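Local coordinates for protein ATP-dependent DNA helicase RecQ (Porphyromonas gingivalis, PDB 3IUO) that probably couples ATP hydrolysis to unwinding of duplex DNA in the 3'-5' direction, and is represented here by its C-terminal domain, at residues Ile56-Thr61 against Lys115-Met120; Glu48-Val53 against Ile109-Ile114; Gln27-Lys32 against Ile65-Asn70. One frame throughout, in Å; residues are numbered along the deposited sequence.

Overall arrangement
The three contacts tie an all-helical C-terminal domain together. Contacts 1 and 2, centres about 10 Å apart, both join helix 46-58 to helix 106-121, contact 1 lying further toward the C-terminal end of both; contact 2 lies closest to the centre of the chain, about 3 Å from it. Contact 3, about 13 Å from contact 2 and 14 Å from contact 1 between centres, joins the end of helix 15-30 to the start of helix 66-72. The order along the chain is 27-32, 48-53, 56-61, 65-70, 109-114, 115-120, and every pair of contacts crosses. The last helix packs back on the helix-turn-helix family region, and the Lys115-Asp66 salt bridge links contacts 1 and 3.

Contact 1: Ile56-Thr61 against Lys115-Met120; sequences IVYSGT and KFLSEM
Immediately before Val57, whose side chain packs on Leu117 and Ser118, the carbonyl oxygen of Ile56 is gripped by three donors. The shortest bond comes from Ser59 OG, 2.7 Å from Ile56 O and tilted 22° from the carbonyl plane; the backbone nitrogens of Ser59 and Thr61 add weak ones. Gly60, at positive phi, completes a Schellman motif in which its own N bonds to Val57 O. A helix end closed in this way illustrates how a last turn can be fixed while its side chains still serve the neighbouring helix. Val57 CG1 lies anti to the backbone N (chi1 168°) and reaches Leu117 CB at 3.8 Å, the two side chains crossing at about a right angle; the same methyl also rests beside the backbone N of Ser118. Tyr58 starts out away from the other helix, yet the edge of its ring returns: CE1 meets Leu117 CD1 at 3.9 Å, the methyl lying near the ring plane. Leu117 is thus met at both its root and one branch tip. The polar ends find partners nearby, Tyr58 OH with Arg113 NH1 and Ser118 OG with Ile63 O. Around this pairing of helix 46-58 with helix 106-121, Ile56 packs on helix 15-30 and Phe116 on helix 75-87, while Thr89 and Thr90 of the second subunit cover Val57, Leu117 and Tyr58, which places the contact beside the dimer interface.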
loop_
_atom_site.group_PDB
_atom_site.type_symbol
_atom_site.label_atom_id
_atom_site.label_comp_id
_atom_site.label_asym_id
_atom_site.label_seq_id
_atom_site.Cartn_x
_atom_site.Cartn_y
_atom_site.Cartn_z
ATOM N N ILE B 56 -12.664 6.920 -0.039
ATOM C CA ILE B 56 -12.641 8.326 0.396
ATOM C C ILE B 56 -11.231 8.761 0.832
ATOM O O ILE B 56 -10.713 9.811 0.422
ATOM C CB ILE B 56 -13.658 8.531 1.539
ATOM C CG1 ILE B 56 -15.069 8.465 0.972
ATOM C CG2 ILE B 56 -13.422 9.873 2.306
ATOM C CD1 ILE B 56 -16.129 8.228 2.070
ATOM N N VAL B 57 -10.610 7.945 1.672
ATOM C CA VAL B 57 -9.274 8.271 2.179
ATOM C C VAL B 57 -8.247 8.265 1.032
ATOM O O VAL B 57 -7.393 9.168 0.949
ATOM C CB VAL B 57 -8.904 7.278 3.264
ATOM C CG1 VAL B 57 -7.395 7.383 3.635
ATOM C CG2 VAL B 57 -9.759 7.545 4.478
ATOM N N TYR B 58 -8.341 7.280 0.120
ATOM C CA TYR B 58 -7.405 7.280 -1.000
ATOM C C TYR B 58 -7.502 8.528 -1.858
ATOM O O TYR B 58 -6.522 8.929 -2.464
ATOM C CB TYR B 58 -7.625 6.059 -1.898
ATOM C CG TYR B 58 -7.435 4.699 -1.251
ATOM C CD1 TYR B 58 -6.730 4.537 -0.035
ATOM C CD2 TYR B 58 -8.001 3.571 -1.837
ATOM C CE1 TYR B 58 -6.572 3.257 0.548
ATOM C CE2 TYR B 58 -7.859 2.299 -1.265
ATOM C CZ TYR B 58 -7.150 2.161 -0.069
ATOM O OH TYR B 58 -7.023 0.900 0.439
ATOM N N SER B 59 -8.702 9.119 -1.931
ATOM C CA SER B 59 -8.949 10.324 -2.721
ATOM C C SER B 59 -8.390 11.613 -2.101
ATOM O O SER B 59 -8.345 12.666 -2.763
ATOM C CB SER B 59 -10.434 10.457 -3.018
ATOM O OG SER B 59 -11.090 11.113 -1.942
ATOM N N GLY B 60 -7.938 11.509 -0.855
ATOM C CA GLY B 60 -7.329 12.653 -0.189
ATOM C C GLY B 60 -8.100 13.297 0.941
ATOM O O GLY B 60 -7.608 14.273 1.529
ATOM N N THR B 61 -9.292 12.805 1.243
ATOM C CA THR B 61 -10.118 13.429 2.295
ATOM C C THR B 61 -9.582 13.058 3.663
ATOM O O THR B 61 -9.419 11.877 3.962
ATOM C CB THR B 61 -11.597 12.975 2.163
ATOM O OG1 THR B 61 -12.059 13.326 0.845
ATOM C CG2 THR B 61 -12.498 13.638 3.196
ATOM N N LYS B 115 -7.221 5.244 9.711
ATOM C CA LYS B 115 -6.752 6.301 10.608
ATOM C C LYS B 115 -5.323 6.736 10.205
ATOM O O LYS B 115 -5.020 7.931 10.056
ATOM C CB LYS B 115 -6.766 5.757 12.030
ATOM C CG LYS B 115 -6.084 6.682 13.037
ATOM C CD LYS B 115 -6.162 6.063 14.406
ATOM C CE LYS B 115 -5.165 6.696 15.374
ATOM N NZ LYS B 115 -5.522 8.125 15.682
ATOM N N PHE B 116 -4.456 5.759 10.032
ATOM C CA PHE B 116 -3.077 6.048 9.721
ATOM C C PHE B 116 -2.911 6.752 8.370
ATOM O O PHE B 116 -2.173 7.745 8.273
ATOM C CB PHE B 116 -2.265 4.741 9.735
ATOM C CG PHE B 116 -0.840 4.902 9.297
ATOM C CD1 PHE B 116 0.138 5.349 10.178
ATOM C CD2 PHE B 116 -0.501 4.596 8.001
ATOM C CE1 PHE B 116 1.460 5.482 9.769
ATOM C CE2 PHE B 116 0.824 4.734 7.573
ATOM C CZ PHE B 116 1.787 5.184 8.462
ATOM N N LEU B 117 -3.525 6.195 7.315
ATOM C CA LEU B 117 -3.378 6.822 5.975
ATOM C C LEU B 117 -3.906 8.233 5.939
ATOM O O LEU B 117 -3.267 9.125 5.325
ATOM C CB LEU B 117 -4.091 5.997 4.911
ATOM C CG LEU B 117 -3.484 4.625 4.643
ATOM C CD1 LEU B 117 -4.376 3.873 3.653
ATOM C CD2 LEU B 117 -2.011 4.680 4.159
ATOM N N SER B 118 -5.054 8.433 6.573
ATOM C CA SER B 118 -5.640 9.793 6.612
ATOM C C SER B 118 -4.691 10.759 7.332
ATOM O O SER B 118 -4.376 11.856 6.838
ATOM C CB SER B 118 -6.989 9.782 7.312
ATOM O OG SER B 118 -7.527 11.081 7.321
ATOM N N GLU B 119 -4.191 10.346 8.475
ATOM C CA GLU B 119 -3.326 11.263 9.241
ATOM C C GLU B 119 -2.038 11.628 8.508
ATOM O O GLU B 119 -1.603 12.797 8.493
ATOM C CB GLU B 119 -2.987 10.626 10.573
ATOM C CG GLU B 119 -4.123 10.757 11.535
ATOM C CD GLU B 119 -3.813 10.293 12.955
ATOM O OE1 GLU B 119 -2.606 10.211 13.329
ATOM O OE2 GLU B 119 -4.813 10.065 13.702
HETATM N N MSE B 120 -1.404 10.624 7.911
HETATM C CA MSE B 120 -0.072 10.833 7.346
HETATM C C MSE B 120 -0.072 11.481 5.985
HETATM O O MSE B 120 0.966 11.982 5.529
HETATM C CB MSE B 120 0.704 9.502 7.302
HETATM C CG MSE B 120 0.821 8.867 8.673
HETATM SE SE MSE B 120 1.610 10.038 10.043
HETATM C CE MSE B 120 0.720 9.212 11.598
#

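Contact 2: Glu48-Val53 against Ile109-Ile114; sequences ELLSEV and IRLVRI
Leu50 and Arg110 meet where two nearly parallel helices, with segment axes 10.7 Å apart at an angle of 19°, pack side by side; the first belongs to the helix-turn-helix family region, the second is the last helix of the domain. Arg110 is a good example of a long polar side chain that lines a hydrophobic contact on its way to a polar end. Its CB and, further on, its CD both lie beside Leu50 CD1. A bend at chi3 then carries the chain across the leucine, where NE passes Leu50 CB and forms a salt bridge with Glu54. At CZ the guanidinium lies flat against Leu50, whose CB stands 3.5 Å above the plane, over its centre. Arg110 NH1 lies beside Leu50 CD1, 4.0 Å away. The tip is held at its edge: Arg110 NH2 donates to Ser51 OG at 3.0 Å, with the oxygen only 8° out of the guanidinium plane but the N-H...O angle a bent 137°. Ser51 OG is also hydrogen-bonded to Pro47 O, so this one hydroxyl links the arginine to the preceding turn. The buried charge is probably balanced by Glu54, while one face of the group serves as packing surface. Beyond the arginine the contact is purely apolar. Val53 CG1 touches Ile114 CG2 at 3.7 Å, and Leu50 CD2 comes to 3.5 Å from Leu111 CD2.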
loop_
_atom_site.group_PDB
_atom_site.type_symbol
_atom_site.label_atom_id
_atom_site.label_comp_id
_atom_site.label_asym_id
_atom_site.label_seq_id
_atom_site.Cartn_x
_atom_site.Cartn_y
_atom_site.Cartn_z
ATOM N N GLU B 48 -18.369 -3.519 3.533
ATOM C CA GLU B 48 -18.689 -2.642 2.412
ATOM C C GLU B 48 -18.518 -1.180 2.810
ATOM O O GLU B 48 -18.034 -0.382 2.013
ATOM C CB GLU B 48 -20.115 -2.863 1.909
ATOM C CG GLU B 48 -20.350 -4.187 1.174
ATOM C CD GLU B 48 -21.834 -4.506 0.948
ATOM O OE1 GLU B 48 -22.708 -3.997 1.687
ATOM O OE2 GLU B 48 -22.131 -5.300 0.035
ATOM N N LEU B 49 -18.925 -0.828 4.022
ATOM C CA LEU B 49 -18.687 0.549 4.488
ATOM C C LEU B 49 -17.183 0.853 4.540
ATOM O O LEU B 49 -16.738 1.907 4.076
ATOM C CB LEU B 49 -19.363 0.806 5.839
ATOM C CG LEU B 49 -19.084 2.218 6.369
ATOM C CD1 LEU B 49 -19.555 3.318 5.408
ATOM C CD2 LEU B 49 -19.692 2.356 7.712
ATOM N N LEU B 50 -16.407 -0.081 5.090
ATOM C CA LEU B 50 -14.965 0.079 5.140
ATOM C C LEU B 50 -14.389 0.343 3.761
ATOM O O LEU B 50 -13.499 1.197 3.620
ATOM C CB LEU B 50 -14.276 -1.127 5.796
ATOM C CG LEU B 50 -14.512 -1.328 7.302
ATOM C CD1 LEU B 50 -13.925 -2.661 7.749
ATOM C CD2 LEU B 50 -13.948 -0.190 8.133
ATOM N N SER B 51 -14.896 -0.378 2.753
ATOM C CA SER B 51 -14.411 -0.173 1.387
ATOM C C SER B 51 -14.694 1.241 0.894
ATOM O O SER B 51 -13.853 1.852 0.242
ATOM C CB SER B 51 -14.974 -1.207 0.447
ATOM O OG SER B 51 -14.504 -2.496 0.797
ATOM N N GLU B 52 -15.877 1.759 1.208
ATOM C CA GLU B 52 -16.196 3.142 0.821
ATOM C C GLU B 52 -15.339 4.177 1.550
ATOM O O GLU B 52 -14.861 5.140 0.938
ATOM C CB GLU B 52 -17.664 3.461 1.087
ATOM C CG GLU B 52 -18.634 2.549 0.358
ATOM C CD GLU B 52 -18.673 2.755 -1.148
ATOM O OE1 GLU B 52 -18.203 3.801 -1.641
ATOM O OE2 GLU B 52 -19.219 1.870 -1.844
ATOM N N VAL B 53 -15.114 3.962 2.840
ATOM C CA VAL B 53 -14.259 4.881 3.635
ATOM C C VAL B 53 -12.811 4.808 3.095
ATOM O O VAL B 53 -12.147 5.825 2.974
ATOM C CB VAL B 53 -14.331 4.545 5.124
ATOM C CG1 VAL B 53 -13.310 5.355 5.894
ATOM C CG2 VAL B 53 -15.745 4.794 5.647
ATOM N N ILE B 109 -7.648 -4.148 11.610
ATOM C CA ILE B 109 -6.495 -3.700 10.845
ATOM C C ILE B 109 -6.934 -2.670 9.813
ATOM O O ILE B 109 -6.268 -1.629 9.668
ATOM C CB ILE B 109 -5.754 -4.877 10.175
ATOM C CG1 ILE B 109 -5.088 -5.752 11.242
ATOM C CG2 ILE B 109 -4.707 -4.337 9.198
ATOM C CD1 ILE B 109 -4.590 -7.085 10.703
ATOM N N ARG B 110 -8.048 -2.938 9.121
ATOM C CA ARG B 110 -8.581 -1.959 8.173
ATOM C C ARG B 110 -8.924 -0.609 8.820
ATOM O O ARG B 110 -8.624 0.446 8.246
ATOM C CB ARG B 110 -9.795 -2.495 7.413
ATOM C CG ARG B 110 -9.399 -3.595 6.469
ATOM C CD ARG B 110 -10.622 -4.231 5.843
ATOM N NE ARG B 110 -11.184 -3.387 4.785
ATOM C CZ ARG B 110 -12.305 -3.657 4.132
ATOM N NH1 ARG B 110 -13.039 -4.717 4.458
ATOM N NH2 ARG B 110 -12.714 -2.871 3.151
ATOM N N LEU B 111 -9.564 -0.625 9.999
ATOM C CA LEU B 111 -9.895 0.607 10.710
ATOM C C LEU B 111 -8.654 1.423 11.051
ATOM O O LEU B 111 -8.632 2.647 10.863
ATOM C CB LEU B 111 -10.687 0.294 11.989
ATOM C CG LEU B 111 -12.164 -0.042 11.727
ATOM C CD1 LEU B 111 -12.838 -0.596 13.010
ATOM C CD2 LEU B 111 -12.982 1.181 11.230
ATOM N N VAL B 112 -7.637 0.771 11.601
ATOM C CA VAL B 112 -6.470 1.515 12.033
ATOM C C VAL B 112 -5.722 2.016 10.805
ATOM O O VAL B 112 -5.153 3.105 10.868
ATOM C CB VAL B 112 -5.552 0.699 12.958
ATOM C CG1 VAL B 112 -4.325 1.511 13.399
ATOM C CG2 VAL B 112 -6.347 0.289 14.176
ATOM N N ARG B 113 -5.732 1.229 9.727
ATOM C CA ARG B 113 -5.067 1.623 8.480
ATOM C C ARG B 113 -5.739 2.899 7.915
ATOM O O ARG B 113 -5.044 3.790 7.438
ATOM C CB ARG B 113 -5.145 0.461 7.494
ATOM C CG ARG B 113 -4.505 0.738 6.130
ATOM C CD ARG B 113 -4.496 -0.490 5.259
ATOM N NE ARG B 113 -3.962 -0.178 3.919
ATOM C CZ ARG B 113 -4.716 0.216 2.906
ATOM N NH1 ARG B 113 -6.028 0.369 3.074
ATOM N NH2 ARG B 113 -4.149 0.493 1.742
ATOM N N ILE B 114 -7.064 2.978 7.980
ATOM C CA ILE B 114 -7.783 4.231 7.585
ATOM C C ILE B 114 -7.283 5.412 8.387
ATOM O O ILE B 114 -6.948 6.467 7.828
ATOM C CB ILE B 114 -9.316 4.063 7.708
ATOM C CG1 ILE B 114 -9.810 3.129 6.586
ATOM C CG2 ILE B 114 -10.054 5.407 7.722
ATOM C CD1 ILE B 114 -11.130 2.455 6.926
#

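Contact 3: Gln27-Lys32 against Ile65-Asn70; sequences QQIDRK and IDYFIN
Tyr67 lays one face of its ring against Lys32 in a CH-pi contact that shows how a helix end can serve as a seat for an aromatic side chain. Lys32 CA sits 3.7 Å from the ring centroid and 19° off the ring normal, and the peptide beyond it follows the rim, with Lys32 C 3.4 Å from Tyr67 CE1. The lysine chain, bent repeatedly, runs obliquely over the same face and sets its CG 3.7 Å from Tyr67 CG. Phe68 CB covers part of the opposite face. Tyr67 takes up chi1 69°, with CG between its backbone N and carbonyl carbon, which sends the ring out toward the end of helix 15-30. There the tyrosine and Ile29 side chains cross at about a right angle, with Tyr67 OH 3.5 Å from Ile29 CA and hydrogen-bonded to Val33 O. Positive phi at Lys32 belongs to the Schellman motif that ends this helix, the turn that the ring covers. A water receives a bond from Tyr67 N at 3.0 Å and a weak one from Lys32 NZ. Deeper in, Ile29 CG2 meets Ile65 CG2 at 4.0 Å, the two side chains slanting past each other. From here Ile29 and Tyr67 also pack on helix 35-41, whereas Ile65 leans on Leu111 and Ile114 of helix 106-121, so that the contact bridges the helix-turn-helix family region and the last helix.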
loop_
_atom_site.group_PDB
_atom_site.type_symbol
_atom_site.label_atom_id
_atom_site.label_comp_id
_atom_site.label_asym_id
_atom_site.label_seq_id
_atom_site.Cartn_x
_atom_site.Cartn_y
_atom_site.Cartn_z
ATOM N N GLN B 27 -19.837 13.531 5.675
ATOM C CA GLN B 27 -20.590 14.416 6.561
ATOM C C GLN B 27 -20.967 13.691 7.847
ATOM O O GLN B 27 -20.869 14.270 8.938
ATOM C CB GLN B 27 -21.828 14.955 5.845
ATOM C CG GLN B 27 -21.487 15.925 4.719
ATOM C CD GLN B 27 -22.703 16.372 3.910
ATOM O OE1 GLN B 27 -23.740 15.696 3.879
ATOM N NE2 GLN B 27 -22.567 17.505 3.230
ATOM N N GLN B 28 -21.394 12.429 7.715
ATOM C CA GLN B 28 -21.726 11.594 8.874
ATOM C C GLN B 28 -20.527 11.417 9.807
ATOM O O GLN B 28 -20.652 11.528 11.031
ATOM C CB GLN B 28 -22.291 10.236 8.445
ATOM C CG GLN B 28 -23.755 10.316 7.989
ATOM C CD GLN B 28 -24.167 9.077 7.222
ATOM O OE1 GLN B 28 -23.559 8.724 6.195
ATOM N NE2 GLN B 28 -25.191 8.405 7.708
ATOM N N ILE B 29 -19.355 11.181 9.226
ATOM C CA ILE B 29 -18.174 10.971 10.041
ATOM C C ILE B 29 -17.824 12.270 10.745
ATOM O O ILE B 29 -17.471 12.261 11.919
ATOM C CB ILE B 29 -16.990 10.450 9.214
ATOM C CG1 ILE B 29 -17.228 8.969 8.818
ATOM C CG2 ILE B 29 -15.676 10.583 9.997
ATOM C CD1 ILE B 29 -16.265 8.436 7.766
ATOM N N ASP B 30 -17.969 13.396 10.049
ATOM C CA ASP B 30 -17.687 14.694 10.663
ATOM C C ASP B 30 -18.613 14.950 11.847
ATOM O O ASP B 30 -18.209 15.593 12.820
ATOM C CB ASP B 30 -17.814 15.825 9.642
ATOM C CG ASP B 30 -17.250 17.158 10.157
ATOM O OD1 ASP B 30 -16.472 17.182 11.137
ATOM O OD2 ASP B 30 -17.593 18.209 9.576
ATOM N N ARG B 31 -19.841 14.440 11.740
ATOM C CA ARG B 31 -20.858 14.569 12.792
ATOM C C ARG B 31 -20.740 13.462 13.841
ATOM O O ARG B 31 -21.606 13.341 14.706
ATOM C CB ARG B 31 -22.285 14.580 12.215
ATOM C CG ARG B 31 -22.600 15.754 11.284
ATOM C CD ARG B 31 -24.090 15.931 10.973
ATOM N NE ARG B 31 -24.874 14.687 10.971
ATOM C CZ ARG B 31 -25.214 13.988 9.884
ATOM N NH1 ARG B 31 -24.846 14.386 8.668
ATOM N NH2 ARG B 31 -25.942 12.882 10.015
ATOM N N LYS B 32 -19.685 12.657 13.763
ATOM C CA LYS B 32 -19.382 11.643 14.777
ATOM C C LYS B 32 -20.463 10.556 14.894
ATOM O O LYS B 32 -20.810 10.112 15.997
ATOM C CB LYS B 32 -19.086 12.299 16.142
ATOM C CG LYS B 32 -17.640 12.718 16.395
ATOM C CD LYS B 32 -16.917 13.398 15.239
ATOM C CE LYS B 32 -15.912 14.447 15.755
ATOM N NZ LYS B 32 -14.532 14.264 15.200
ATOM N N ILE B 65 -11.713 9.198 12.364
ATOM C CA ILE B 65 -12.591 8.183 12.974
ATOM C C ILE B 65 -12.160 7.750 14.388
ATOM O O ILE B 65 -12.524 6.662 14.842
ATOM C CB ILE B 65 -12.765 6.938 12.036
ATOM C CG1 ILE B 65 -11.424 6.279 11.728
ATOM C CG2 ILE B 65 -13.441 7.365 10.719
ATOM C CD1 ILE B 65 -11.547 4.819 11.254
ATOM N N ASP B 66 -11.348 8.572 15.051
ATOM C CA ASP B 66 -10.886 8.263 16.420
ATOM C C ASP B 66 -12.043 8.041 17.371
ATOM O O ASP B 66 -11.970 7.145 18.216
ATOM C CB ASP B 66 -10.020 9.382 17.006
ATOM C CG ASP B 66 -8.687 9.534 16.308
ATOM O OD1 ASP B 66 -8.323 8.662 15.487
ATOM O OD2 ASP B 66 -8.000 10.547 16.589
ATOM N N TYR B 67 -13.112 8.831 17.231
ATOM C CA TYR B 67 -14.272 8.724 18.114
ATOM C C TYR B 67 -14.854 7.307 18.096
ATOM O O TYR B 67 -15.296 6.798 19.114
ATOM C CB TYR B 67 -15.338 9.733 17.693
ATOM C CG TYR B 67 -16.001 9.444 16.367
ATOM C CD1 TYR B 67 -17.191 8.727 16.300
ATOM C CD2 TYR B 67 -15.436 9.897 15.170
ATOM C CE1 TYR B 67 -17.802 8.461 15.082
ATOM C CE2 TYR B 67 -16.036 9.634 13.939
ATOM C CZ TYR B 67 -17.209 8.908 13.905
ATOM O OH TYR B 67 -17.809 8.667 12.693
ATOM N N PHE B 68 -14.840 6.676 16.927
ATOM C CA PHE B 68 -15.380 5.334 16.781
ATOM C C PHE B 68 -14.376 4.264 17.220
ATOM O O PHE B 68 -14.720 3.360 17.984
ATOM C CB PHE B 68 -15.880 5.117 15.348
ATOM C CG PHE B 68 -16.369 3.717 15.073
ATOM C CD1 PHE B 68 -17.634 3.318 15.474
ATOM C CD2 PHE B 68 -15.559 2.807 14.392
ATOM C CE1 PHE B 68 -18.095 2.026 15.211
ATOM C CE2 PHE B 68 -15.998 1.535 14.127
ATOM C CZ PHE B 68 -17.279 1.132 14.540
ATOM N N ILE B 69 -13.142 4.370 16.746
ATOM C CA ILE B 69 -12.086 3.421 17.123
ATOM C C ILE B 69 -11.921 3.377 18.642
ATOM O O ILE B 69 -11.889 2.291 19.234
ATOM C CB ILE B 69 -10.747 3.759 16.458
ATOM C CG1 ILE B 69 -10.856 3.500 14.948
ATOM C CG2 ILE B 69 -9.586 2.988 17.126
ATOM C CD1 ILE B 69 -9.610 3.827 14.220
ATOM N N ASN B 70 -11.836 4.551 19.269
ATOM C CA ASN B 70 -11.693 4.632 20.731
ATOM C C ASN B 70 -12.873 4.035 21.517
ATOM O O ASN B 70 -12.702 3.568 22.652
ATOM C CB ASN B 70 -11.444 6.082 21.162
ATOM C CG ASN B 70 -10.135 6.651 20.608
ATOM O OD1 ASN B 70 -9.170 5.925 20.355
ATOM N ND2 ASN B 70 -10.110 7.964 20.407
HETATM O O HOH W 1 -12.780 11.709 16.303
#